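Local coordinates for putative cell surface protein (Streptococcus pyogenes, PDB 4OFQ), which probably acts as a cell-surface adhesin of the antigen I/II family, here represented by its calcium-binding, beta-sandwich C-terminal domain, at residues D199-Q204 with K252-A257. Sequence-based numbering, arbitrary orientation.
Sequences DKEGGQ and KDKVLA
E201 and K254 illustrate how a surface salt bridge can join two backbones whose nearest CA atoms, those of E201 and K254, are 10.3 Å apart. The electrostatic part is a lopsided fork: K254 NZ donates to E201 OE1 at 2.7 Å, on the syn lone pair that faces the other oxygen, and more weakly to E201 OE2 at 2.9 Å. Both side chains reach across. The lysine covers more of the distance despite its bend at chi3 (61°), while the glutamate, its CG anti to the backbone N (chi1 -176°), runs on extended; the two cross at about a right angle.

Van der Waals contact is loose: the L256 CD1 methyl lies 4.0 Å from the carboxylate oxygen E201 OE2. Both side chains also touch F313 of the adjacent strand 310-318.

Backbone bonding shapes the loop that carries the acceptor. K200 to G203 form a type I beta turn, closed by G203 N to K200 O at 2.8 Å, with E201 at its second position. The contact thus ties the loop following edge strand 194-198 to the opposite edge strand, 248-257, of a four-stranded antiparallel sheet. Because the ion pair sits at the surface, solvent would be expected to screen it, so its attraction is probably modest.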
# COMPACT_ATOMS: atom_id res chain seq x y z
N ASP A 199 33.82 12.85 -6.49
CA ASP A 199 34.73 13.61 -7.32
C ASP A 199 34.37 13.41 -8.79
O ASP A 199 34.48 14.32 -9.61
CB ASP A 199 36.17 13.14 -7.06
CG ASP A 199 36.27 11.62 -6.92
OD1 ASP A 199 35.24 10.94 -6.68
OD2 ASP A 199 37.40 11.09 -7.01
N LYS A 200 33.94 12.19 -9.11
CA LYS A 200 33.60 11.81 -10.47
C LYS A 200 32.67 10.62 -10.43
O LYS A 200 32.68 9.86 -9.47
CB LYS A 200 34.87 11.47 -11.27
CG LYS A 200 35.76 10.44 -10.61
CD LYS A 200 37.18 10.53 -11.16
CE LYS A 200 38.20 10.34 -10.05
NZ LYS A 200 39.27 11.38 -10.09
N GLU A 201 31.88 10.47 -11.49
CA GLU A 201 30.84 9.44 -11.56
C GLU A 201 31.25 8.02 -11.13
O GLU A 201 30.52 7.36 -10.40
CB GLU A 201 30.20 9.41 -12.94
CG GLU A 201 29.03 8.43 -13.06
CD GLU A 201 28.41 8.47 -14.43
OE1 GLU A 201 28.61 9.49 -15.13
OE2 GLU A 201 27.73 7.50 -14.81
N GLY A 202 32.42 7.56 -11.57
CA GLY A 202 32.85 6.22 -11.17
C GLY A 202 33.85 6.20 -10.02
O GLY A 202 34.52 5.20 -9.79
N GLY A 203 33.94 7.31 -9.30
CA GLY A 203 34.96 7.48 -8.27
C GLY A 203 34.51 7.10 -6.87
O GLY A 203 33.51 6.40 -6.70
N GLN A 204 35.27 7.55 -5.87
CA GLN A 204 34.98 7.23 -4.47
C GLN A 204 34.18 8.36 -3.84
O GLN A 204 34.26 9.51 -4.28
CB GLN A 204 36.29 7.02 -3.70
CG GLN A 204 36.27 5.81 -2.77
CD GLN A 204 36.44 6.17 -1.29
OE1 GLN A 204 37.35 6.92 -0.92
NE2 GLN A 204 35.56 5.64 -0.44
N LYS A 252 24.86 19.75 -15.51
CA LYS A 252 24.14 18.80 -16.35
C LYS A 252 23.70 17.59 -15.53
O LYS A 252 24.16 17.39 -14.41
CB LYS A 252 25.03 18.34 -17.50
CG LYS A 252 26.06 17.29 -17.10
CD LYS A 252 26.77 16.72 -18.32
CE LYS A 252 27.14 15.26 -18.11
NZ LYS A 252 25.97 14.38 -17.90
N ASP A 253 22.80 16.79 -16.08
CA ASP A 253 22.47 15.54 -15.41
C ASP A 253 22.53 14.35 -16.36
O ASP A 253 22.83 14.50 -17.56
CB ASP A 253 21.10 15.61 -14.72
CG ASP A 253 19.95 15.73 -15.71
OD1 ASP A 253 20.20 15.82 -16.93
OD2 ASP A 253 18.78 15.74 -15.26
N LYS A 254 22.28 13.18 -15.81
CA LYS A 254 22.16 11.95 -16.58
C LYS A 254 21.29 11.01 -15.75
O LYS A 254 21.27 11.11 -14.52
CB LYS A 254 23.55 11.33 -16.80
CG LYS A 254 23.52 10.00 -17.54
CD LYS A 254 24.91 9.56 -18.01
CE LYS A 254 25.88 9.38 -16.86
NZ LYS A 254 27.18 8.80 -17.30
N VAL A 255 20.56 10.12 -16.40
CA VAL A 255 19.75 9.15 -15.66
C VAL A 255 19.89 7.76 -16.30
O VAL A 255 19.76 7.62 -17.52
CB VAL A 255 18.27 9.61 -15.59
CG1 VAL A 255 17.72 9.89 -16.99
CG2 VAL A 255 17.42 8.55 -14.87
N LEU A 256 20.20 6.76 -15.48
CA LEU A 256 20.50 5.42 -15.98
C LEU A 256 19.62 4.35 -15.34
O LEU A 256 19.32 4.42 -14.15
CB LEU A 256 21.96 5.05 -15.70
CG LEU A 256 23.02 6.01 -16.23
CD1 LEU A 256 24.41 5.57 -15.79
CD2 LEU A 256 22.92 6.08 -17.73
N ALA A 257 19.25 3.34 -16.11
CA ALA A 257 18.52 2.22 -15.54
C ALA A 257 19.43 1.46 -14.59
O ALA A 257 20.61 1.24 -14.89
CB ALA A 257 18.00 1.30 -16.64